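Local atomic coordinates of putative ATP-grasp superfamily protein (Archaeoglobus fulgidus, PDB entry 3DF7), a protein that is of unknown function but, as a putative member of the ATP-grasp superfamily, probably binds ATP and a metal ion. Residues P125-K139 against G150-F164. Residues are numbered along the deposited sequence; the frame is centred on the assembly and turned at random.
Sequences PQTSLRPLDCKFIIK and GFSDEVPDGHIAQEF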
ATOM      1  N   PRO A 125       2.406 -19.166  -2.277  1.00 10.25           N
ATOM      2  CA  PRO A 125       3.391 -19.920  -3.053  1.00 11.89           C
ATOM      3  C   PRO A 125       4.423 -20.581  -2.141  1.00 13.17           C
ATOM      4  O   PRO A 125       4.614 -20.153  -0.999  1.00 13.41           O
ATOM      5  CB  PRO A 125       4.005 -18.853  -3.956  1.00 13.50           C
ATOM      6  CG  PRO A 125       3.936 -17.621  -3.117  1.00 16.02           C
ATOM      7  CD  PRO A 125       2.574 -17.712  -2.458  1.00 10.83           C
ATOM      8  N   GLN A 126       5.070 -21.634  -2.629  1.00 12.76           N
ATOM      9  CA  GLN A 126       6.091 -22.294  -1.828  1.00 13.04           C
ATOM     10  C   GLN A 126       7.097 -21.217  -1.453  1.00 12.53           C
ATOM     11  O   GLN A 126       7.487 -20.411  -2.298  1.00 11.53           O
ATOM     12  CB  GLN A 126       6.791 -23.389  -2.633  1.00 15.21           C
ATOM     13  CG  GLN A 126       5.943 -24.617  -2.904  1.00 18.16           C
ATOM     14  CD  GLN A 126       6.748 -25.729  -3.547  1.00 20.83           C
ATOM     15  OE1 GLN A 126       7.815 -26.102  -3.049  1.00 18.78           O
ATOM     16  NE2 GLN A 126       6.246 -26.265  -4.654  1.00 21.16           N
ATOM     17  N   THR A 127       7.503 -21.195  -0.188  1.00 12.00           N
ATOM     18  CA  THR A 127       8.459 -20.201   0.293  1.00 11.70           C
ATOM     19  C   THR A 127       9.501 -20.875   1.179  1.00 11.88           C
ATOM     20  O   THR A 127       9.179 -21.790   1.938  1.00 11.81           O
ATOM     21  CB  THR A 127       7.746 -19.095   1.097  1.00 11.54           C
ATOM     22  OG1 THR A 127       6.673 -18.556   0.314  1.00 12.05           O
ATOM     23  CG2 THR A 127       8.720 -17.968   1.450  1.00 13.24           C
ATOM     24  N   SER A 128      10.744 -20.413   1.086  1.00 11.37           N
ATOM     25  CA  SER A 128      11.826 -21.003   1.866  1.00 11.14           C
ATOM     26  C   SER A 128      12.944 -19.999   2.128  1.00 11.46           C
ATOM     27  O   SER A 128      12.952 -18.906   1.566  1.00 11.88           O
ATOM     28  CB  SER A 128      12.387 -22.217   1.116  1.00 11.48           C
ATOM     29  OG  SER A 128      13.418 -22.850   1.854  1.00 12.09           O
ATOM     30  N   LEU A 129      13.881 -20.372   2.996  1.00 11.69           N
ATOM     31  CA  LEU A 129      15.013 -19.506   3.308  1.00 12.12           C
ATOM     32  C   LEU A 129      16.221 -19.976   2.496  1.00 12.47           C
ATOM     33  O   LEU A 129      17.317 -19.418   2.591  1.00 13.82           O
ATOM     34  CB  LEU A 129      15.320 -19.550   4.809  1.00 11.24           C
ATOM     35  CG  LEU A 129      14.240 -18.952   5.723  1.00 12.16           C
ATOM     36  CD1 LEU A 129      14.581 -19.200   7.184  1.00 11.12           C
ATOM     37  CD2 LEU A 129      14.129 -17.455   5.456  1.00 12.19           C
ATOM     38  N   ARG A 130      15.999 -21.016   1.701  1.00 14.13           N
ATOM     39  CA  ARG A 130      17.029 -21.584   0.843  1.00 14.48           C
ATOM     40  C   ARG A 130      16.425 -21.853  -0.534  1.00 13.21           C
ATOM     41  O   ARG A 130      15.210 -21.803  -0.699  1.00 12.73           O
ATOM     42  CB  ARG A 130      17.574 -22.871   1.472  1.00 17.28           C
ATOM     43  CG  ARG A 130      18.507 -22.589   2.645  1.00 22.47           C
ATOM     44  CD  ARG A 130      19.075 -23.846   3.266  1.00 29.45           C
ATOM     45  NE  ARG A 130      20.068 -23.524   4.290  1.00 32.91           N
ATOM     46  CZ  ARG A 130      20.667 -24.427   5.058  1.00 34.30           C
ATOM     47  NH1 ARG A 130      20.374 -25.712   4.919  1.00 36.10           N
ATOM     48  NH2 ARG A 130      21.564 -24.048   5.959  1.00 35.33           N
ATOM     49  N   PRO A 131      17.264 -22.131  -1.545  1.00 13.90           N
ATOM     50  CA  PRO A 131      16.741 -22.395  -2.890  1.00 12.69           C
ATOM     51  C   PRO A 131      15.632 -23.442  -2.922  1.00 13.78           C
ATOM     52  O   PRO A 131      15.647 -24.399  -2.150  1.00 13.68           O
ATOM     53  CB  PRO A 131      17.985 -22.837  -3.656  1.00 14.20           C
ATOM     54  CG  PRO A 131      19.066 -22.006  -3.018  1.00 12.52           C
ATOM     55  CD  PRO A 131      18.738 -22.157  -1.545  1.00 12.72           C
ATOM     56  N   LEU A 132      14.665 -23.238  -3.811  1.00 14.77           N
ATOM     57  CA  LEU A 132      13.551 -24.166  -3.971  1.00 14.91           C
ATOM     58  C   LEU A 132      13.783 -24.989  -5.233  1.00 16.32           C
ATOM     59  O   LEU A 132      14.528 -24.573  -6.117  1.00 16.21           O
ATOM     60  CB  LEU A 132      12.235 -23.399  -4.109  1.00 14.28           C
ATOM     61  CG  LEU A 132      11.707 -22.681  -2.865  1.00 14.66           C
ATOM     62  CD1 LEU A 132      10.615 -21.691  -3.251  1.00 13.91           C
ATOM     63  CD2 LEU A 132      11.181 -23.714  -1.878  1.00 13.31           C
ATOM     64  N   ASP A 133      13.145 -26.151  -5.318  1.00 18.17           N
ATOM     65  CA  ASP A 133      13.292 -27.000  -6.493  1.00 19.66           C
ATOM     66  C   ASP A 133      12.473 -26.444  -7.647  1.00 18.80           C
ATOM     67  O   ASP A 133      12.852 -26.578  -8.807  1.00 19.12           O
ATOM     68  CB  ASP A 133      12.845 -28.433  -6.193  1.00 22.58           C
ATOM     69  CG  ASP A 133      13.813 -29.166  -5.289  1.00 26.67           C
ATOM     70  OD1 ASP A 133      15.035 -29.047  -5.523  1.00 27.90           O
ATOM     71  OD2 ASP A 133      13.356 -29.861  -4.356  1.00 29.70           O
ATOM     72  N   CYS A 134      11.348 -25.818  -7.322  1.00 18.14           N
ATOM     73  CA  CYS A 134      10.478 -25.232  -8.336  1.00 17.13           C
ATOM     74  C   CYS A 134      11.042 -23.886  -8.777  1.00 16.71           C
ATOM     75  O   CYS A 134      11.889 -23.314  -8.097  1.00 15.70           O
ATOM     76  CB  CYS A 134       9.071 -25.026  -7.769  1.00 18.10           C
ATOM     77  SG  CYS A 134       9.001 -23.925  -6.322  1.00 17.59           S
ATOM     78  N   LYS A 135      10.577 -23.390  -9.919  1.00 14.03           N
ATOM     79  CA  LYS A 135      11.024 -22.093 -10.409  1.00 13.10           C
ATOM     80  C   LYS A 135      10.719 -21.081  -9.312  1.00 13.26           C
ATOM     81  O   LYS A 135       9.582 -20.992  -8.836  1.00 12.72           O
ATOM     82  CB  LYS A 135      10.270 -21.717 -11.683  1.00 12.54           C
ATOM     83  CG  LYS A 135      10.569 -20.316 -12.191  1.00 13.50           C
ATOM     84  CD  LYS A 135       9.691 -19.985 -13.377  1.00 13.52           C
ATOM     85  CE  LYS A 135       9.949 -18.581 -13.889  1.00 11.64           C
ATOM     86  NZ  LYS A 135       9.133 -18.281 -15.100  1.00 11.44           N
ATOM     87  N   PHE A 136      11.733 -20.324  -8.907  1.00 13.25           N
ATOM     88  CA  PHE A 136      11.554 -19.347  -7.843  1.00 14.09           C
ATOM     89  C   PHE A 136      12.350 -18.073  -8.078  1.00 14.32           C
ATOM     90  O   PHE A 136      13.248 -18.027  -8.916  1.00 14.64           O
ATOM     91  CB  PHE A 136      11.971 -19.965  -6.501  1.00 12.26           C
ATOM     92  CG  PHE A 136      13.464 -20.104  -6.329  1.00 14.46           C
ATOM     93  CD1 PHE A 136      14.206 -19.095  -5.715  1.00 13.03           C
ATOM     94  CD2 PHE A 136      14.131 -21.232  -6.806  1.00 13.54           C
ATOM     95  CE1 PHE A 136      15.591 -19.204  -5.574  1.00 14.65           C
ATOM     96  CE2 PHE A 136      15.516 -21.354  -6.673  1.00 15.27           C
ATOM     97  CZ  PHE A 136      16.250 -20.341  -6.058  1.00 14.09           C
ATOM     98  N   ILE A 137      11.995 -17.031  -7.340  1.00 14.85           N
ATOM     99  CA  ILE A 137      12.700 -15.763  -7.418  1.00 14.17           C
ATOM    100  C   ILE A 137      13.059 -15.442  -5.981  1.00 14.75           C
ATOM    101  O   ILE A 137      12.480 -16.012  -5.056  1.00 13.36           O
ATOM    102  CB  ILE A 137      11.811 -14.627  -7.978  1.00 15.13           C
ATOM    103  CG1 ILE A 137      10.508 -14.533  -7.180  1.00 14.53           C
ATOM    104  CG2 ILE A 137      11.523 -14.867  -9.452  1.00 14.76           C
ATOM    105  CD1 ILE A 137       9.601 -13.405  -7.632  1.00 17.90           C
ATOM    106  N   ILE A 138      14.024 -14.558  -5.781  1.00 13.49           N
ATOM    107  CA  ILE A 138      14.388 -14.190  -4.426  1.00 12.68           C
ATOM    108  C   ILE A 138      13.904 -12.774  -4.166  1.00 12.30           C
ATOM    109  O   ILE A 138      13.727 -11.989  -5.095  1.00 11.92           O
ATOM    110  CB  ILE A 138      15.912 -14.253  -4.187  1.00 13.41           C
ATOM    111  CG1 ILE A 138      16.637 -13.278  -5.120  1.00 12.13           C
ATOM    112  CG2 ILE A 138      16.404 -15.675  -4.376  1.00 12.60           C
ATOM    113  CD1 ILE A 138      18.084 -13.042  -4.736  1.00 13.99           C
ATOM    114  N   LYS A 139      13.659 -12.463  -2.900  1.00 12.64           N
ATOM    115  CA  LYS A 139      13.223 -11.127  -2.523  1.00 14.61           C
ATOM    116  C   LYS A 139      13.585 -10.868  -1.068  1.00 13.84           C
ATOM    117  O   LYS A 139      13.628 -11.794  -0.257  1.00 12.42           O
ATOM    118  CB  LYS A 139      11.717 -10.969  -2.756  1.00 17.43           C
ATOM    119  CG  LYS A 139      10.831 -11.930  -1.993  1.00 22.76           C
ATOM    120  CD  LYS A 139       9.549 -12.231  -2.774  1.00 26.05           C
ATOM    121  CE  LYS A 139       8.788 -10.972  -3.155  1.00 28.44           C
ATOM    122  NZ  LYS A 139       7.595 -11.285  -4.000  1.00 30.18           N
ATOM    123  N   GLY A 150      14.250 -10.902  -8.034  1.00 19.80           N
ATOM    124  CA  GLY A 150      14.711 -11.439  -9.300  1.00 19.50           C
ATOM    125  C   GLY A 150      15.191 -12.871  -9.193  1.00 18.63           C
ATOM    126  O   GLY A 150      15.157 -13.474  -8.119  1.00 18.17           O
ATOM    127  N   PHE A 151      15.636 -13.421 -10.316  1.00 18.74           N
ATOM    128  CA  PHE A 151      16.141 -14.784 -10.346  1.00 18.75           C
ATOM    129  C   PHE A 151      17.527 -14.825  -9.720  1.00 19.14           C
ATOM    130  O   PHE A 151      18.314 -13.886  -9.856  1.00 19.89           O
ATOM    131  CB  PHE A 151      16.214 -15.299 -11.787  1.00 19.83           C
ATOM    132  CG  PHE A 151      14.876 -15.439 -12.450  1.00 19.31           C
ATOM    133  CD1 PHE A 151      13.894 -16.253 -11.897  1.00 19.83           C
ATOM    134  CD2 PHE A 151      14.599 -14.763 -13.634  1.00 19.19           C
ATOM    135  CE1 PHE A 151      12.653 -16.391 -12.513  1.00 18.22           C
ATOM    136  CE2 PHE A 151      13.363 -14.893 -14.259  1.00 18.42           C
ATOM    137  CZ  PHE A 151      12.386 -15.710 -13.696  1.00 21.24           C
ATOM    138  N   SER A 152      17.817 -15.918  -9.027  1.00 19.08           N
ATOM    139  CA  SER A 152      19.108 -16.099  -8.381  1.00 19.48           C
ATOM    140  C   SER A 152      19.274 -17.570  -8.033  1.00 20.88           C
ATOM    141  O   SER A 152      18.331 -18.215  -7.581  1.00 19.82           O
ATOM    142  CB  SER A 152      19.189 -15.252  -7.111  1.00 20.29           C
ATOM    143  OG  SER A 152      20.438 -15.418  -6.462  1.00 22.37           O
ATOM    144  N   ASP A 153      20.468 -18.104  -8.254  1.00 21.73           N
ATOM    145  CA  ASP A 153      20.713 -19.504  -7.947  1.00 23.77           C
ATOM    146  C   ASP A 153      20.762 -19.711  -6.441  1.00 23.38           C
ATOM    147  O   ASP A 153      20.351 -20.754  -5.940  1.00 23.77           O
ATOM    148  CB  ASP A 153      22.022 -19.965  -8.584  1.00 28.09           C
ATOM    149  CG  ASP A 153      22.008 -19.836 -10.092  1.00 31.15           C
ATOM    150  OD1 ASP A 153      21.921 -18.694 -10.590  1.00 34.74           O
ATOM    151  OD2 ASP A 153      22.072 -20.874 -10.779  1.00 35.53           O
ATOM    152  N   GLU A 154      21.253 -18.710  -5.717  1.00 22.06           N
ATOM    153  CA  GLU A 154      21.347 -18.806  -4.264  1.00 22.28           C
ATOM    154  C   GLU A 154      20.463 -17.780  -3.565  1.00 19.88           C
ATOM    155  O   GLU A 154      20.021 -16.804  -4.170  1.00 20.49           O
ATOM    156  CB  GLU A 154      22.797 -18.612  -3.814  1.00 24.17           C
ATOM    157  CG  GLU A 154      23.762 -19.664  -4.340  1.00 29.39           C
ATOM    158  CD  GLU A 154      23.376 -21.073  -3.924  1.00 33.17           C
ATOM    159  OE1 GLU A 154      23.195 -21.313  -2.712  1.00 35.57           O
ATOM    160  OE2 GLU A 154      23.256 -21.944  -4.810  1.00 36.44           O
ATOM    161  N   VAL A 155      20.200 -18.014  -2.284  1.00 17.87           N
ATOM    162  CA  VAL A 155      19.391 -17.095  -1.499  1.00 17.71           C
ATOM    163  C   VAL A 155      20.318 -16.347  -0.545  1.00 17.58           C
ATOM    164  O   VAL A 155      20.837 -16.924   0.410  1.00 15.06           O
ATOM    165  CB  VAL A 155      18.330 -17.836  -0.661  1.00 19.30           C
ATOM    166  CG1 VAL A 155      17.499 -16.824   0.125  1.00 18.06           C
ATOM    167  CG2 VAL A 155      17.441 -18.680  -1.569  1.00 18.62           C
ATOM    168  N   PRO A 156      20.548 -15.052  -0.795  1.00 18.45           N
ATOM    169  CA  PRO A 156      21.433 -14.299   0.098  1.00 19.97           C
ATOM    170  C   PRO A 156      20.808 -14.098   1.478  1.00 21.62           C
ATOM    171  O   PRO A 156      19.587 -14.172   1.632  1.00 20.06           O
ATOM    172  CB  PRO A 156      21.632 -12.983  -0.647  1.00 20.70           C
ATOM    173  CG  PRO A 156      20.332 -12.806  -1.354  1.00 22.05           C
ATOM    174  CD  PRO A 156      20.050 -14.198  -1.887  1.00 18.27           C
ATOM    175  N   ASP A 157      21.652 -13.849   2.475  1.00 22.90           N
ATOM    176  CA  ASP A 157      21.182 -13.628   3.837  1.00 23.95           C
ATOM    177  C   ASP A 157      20.203 -12.463   3.850  1.00 22.93           C
ATOM    178  O   ASP A 157      20.465 -11.421   3.252  1.00 24.42           O
ATOM    179  CB  ASP A 157      22.365 -13.320   4.759  1.00 29.70           C
ATOM    180  CG  ASP A 157      23.331 -14.482   4.873  1.00 34.10           C
ATOM    181  OD1 ASP A 157      23.746 -15.014   3.822  1.00 39.04           O
ATOM    182  OD2 ASP A 157      23.680 -14.864   6.012  1.00 36.18           O
ATOM    183  N   GLY A 158      19.075 -12.643   4.525  1.00 19.49           N
ATOM    184  CA  GLY A 158      18.088 -11.581   4.588  1.00 19.58           C
ATOM    185  C   GLY A 158      17.019 -11.682   3.512  1.00 17.79           C
ATOM    186  O   GLY A 158      16.101 -10.867   3.476  1.00 18.64           O
ATOM    187  N   HIS A 159      17.140 -12.675   2.634  1.00 16.44           N
ATOM    188  CA  HIS A 159      16.170 -12.880   1.559  1.00 16.58           C
ATOM    189  C   HIS A 159      15.412 -14.189   1.739  1.00 17.02           C
ATOM    190  O   HIS A 159      15.793 -15.045   2.540  1.00 16.47           O
ATOM    191  CB  HIS A 159      16.862 -12.947   0.191  1.00 16.58           C
ATOM    192  CG  HIS A 159      17.276 -11.619  -0.364  1.00 18.39           C
ATOM    193  ND1 HIS A 159      18.222 -10.818   0.238  1.00 19.07           N
ATOM    194  CD2 HIS A 159      16.895 -10.970  -1.489  1.00 19.10           C
ATOM    195  CE1 HIS A 159      18.409  -9.735  -0.494  1.00 20.53           C
ATOM    196  NE2 HIS A 159      17.616  -9.801  -1.548  1.00 21.16           N
ATOM    197  N   ILE A 160      14.329 -14.338   0.988  1.00 15.14           N
ATOM    198  CA  ILE A 160      13.572 -15.578   1.011  1.00 14.71           C
ATOM    199  C   ILE A 160      13.514 -16.040  -0.433  1.00 14.01           C
ATOM    200  O   ILE A 160      13.728 -15.250  -1.357  1.00 13.15           O
ATOM    201  CB  ILE A 160      12.107 -15.403   1.507  1.00 14.74           C
ATOM    202  CG1 ILE A 160      11.351 -14.438   0.591  1.00 14.20           C
ATOM    203  CG2 ILE A 160      12.094 -14.938   2.948  1.00 16.13           C
ATOM    204  CD1 ILE A 160       9.840 -14.519   0.736  1.00 14.51           C
ATOM    205  N   ALA A 161      13.259 -17.327  -0.620  1.00 12.67           N
ATOM    206  CA  ALA A 161      13.116 -17.894  -1.946  1.00 12.17           C
ATOM    207  C   ALA A 161      11.614 -18.103  -2.050  1.00 12.12           C
ATOM    208  O   ALA A 161      10.987 -18.545  -1.087  1.00 11.46           O
ATOM    209  CB  ALA A 161      13.847 -19.234  -2.037  1.00 10.99           C
ATOM    210  N   GLN A 162      11.027 -17.769  -3.192  1.00 12.14           N
ATOM    211  CA  GLN A 162       9.595 -17.953  -3.341  1.00 13.30           C
ATOM    212  C   GLN A 162       9.196 -18.373  -4.738  1.00 13.90           C
ATOM    213  O   GLN A 162       9.586 -17.756  -5.732  1.00 13.46           O
ATOM    214  CB  GLN A 162       8.835 -16.682  -2.954  1.00 16.33           C
ATOM    215  CG  GLN A 162       7.320 -16.874  -2.943  1.00 19.98           C
ATOM    216  CD  GLN A 162       6.585 -15.707  -2.318  1.00 22.35           C
ATOM    217  OE1 GLN A 162       6.488 -14.629  -2.905  1.00 22.53           O
ATOM    218  NE2 GLN A 162       6.069 -15.915  -1.111  1.00 24.61           N
ATOM    219  N   GLU A 163       8.412 -19.441  -4.791  1.00 14.27           N
ATOM    220  CA  GLU A 163       7.911 -19.988  -6.041  1.00 13.92           C
ATOM    221  C   GLU A 163       7.313 -18.889  -6.908  1.00 13.85           C
ATOM    222  O   GLU A 163       6.550 -18.046  -6.431  1.00 13.37           O
ATOM    223  CB  GLU A 163       6.856 -21.062  -5.733  1.00 15.18           C
ATOM    224  CG  GLU A 163       5.919 -21.402  -6.894  1.00 14.66           C
ATOM    225  CD  GLU A 163       4.881 -22.445  -6.524  1.00 14.70           C
ATOM    226  OE1 GLU A 163       4.452 -22.474  -5.354  1.00 14.38           O
ATOM    227  OE2 GLU A 163       4.478 -23.227  -7.406  1.00 16.86           O
ATOM    228  N   PHE A 164       7.671 -18.892  -8.186  1.00 13.78           N
ATOM    229  CA  PHE A 164       7.150 -17.897  -9.109  1.00 13.62           C
ATOM    230  C   PHE A 164       5.794 -18.368  -9.601  1.00 13.91           C
ATOM    231  O   PHE A 164       5.662 -19.479 -10.123  1.00 13.59           O
ATOM    232  CB  PHE A 164       8.082 -17.722 -10.309  1.00 15.72           C
ATOM    233  CG  PHE A 164       7.626 -16.664 -11.271  1.00 17.12           C
ATOM    234  CD1 PHE A 164       7.851 -15.318 -11.004  1.00 17.76           C
ATOM    235  CD2 PHE A 164       6.940 -17.012 -12.431  1.00 16.52           C
ATOM    236  CE1 PHE A 164       7.396 -14.327 -11.879  1.00 21.27           C
ATOM    237  CE2 PHE A 164       6.481 -16.031 -13.312  1.00 18.28           C
ATOM    238  CZ  PHE A 164       6.711 -14.687 -13.034  1.00 18.69           C
TER
HETATM  239  O   HOH W   1       7.187 -21.735 -10.115  1.00 19.53           O
HETATM  240  O   HOH W   2      15.843 -17.815  -8.844  1.00 22.32           O
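Strand 159-163 runs between two antiparallel neighbours, exchanging backbone hydrogen bonds with S128 on one flank and with I137 and K139 on the other. The ladder toward 136-139 is regular, with Q162 N reaching I137 O at 2.9 Å, and beyond it F164 N donates to K135 O. On the far edge of strand 136-139, I138 pairs with G150 through both N and O, which brings 150-152 alongside as well. Water 2 joins F136 O to S152 N.

Side-chain and backbone bonds together extend the ladder toward 127-128. Q162 NE2 gives T127 OG1 a nearly straight bond of 3.1 Å, lying in the plane of the amide, while T127 OG1 donates in turn to P125 O. E163 clasps the backbone of Q126 from both ends: its backbone N donates to Q126 O, and OE1 takes Q126 N at 2.9 Å on the anti lone pair. A leucine in place of Q162 would probably leave T127 OG1 without its amide donor, the hydroxyl then keeping only its bond to P125 O of the two described here.

This small three-stranded sheet, with 159-163 in the middle, belongs to the ATP-grasp domain and probably forms part of the smaller of the two lobes between which proteins of this superfamily hold ATP. K139, Q162 and P125 touch I243 of strand 240-246, part of the large sheet.

Apolar packing differs on the two faces. With I137, K139, I160 and Q162 on one, K139 CG meets I160 CG1 at 3.6 Å, and the CG of P125 lies against the Q162 amide. On the other, F136 has CG between its backbone N and carbonyl carbon (chi1 74°), and the ring brings CD1 to 3.7 Å from A161 CB. I138 CD1 pushes tightly against S152 CB, 3.4 Å away, and also meets P156 CD. V155 CG2 packs on P131 CD.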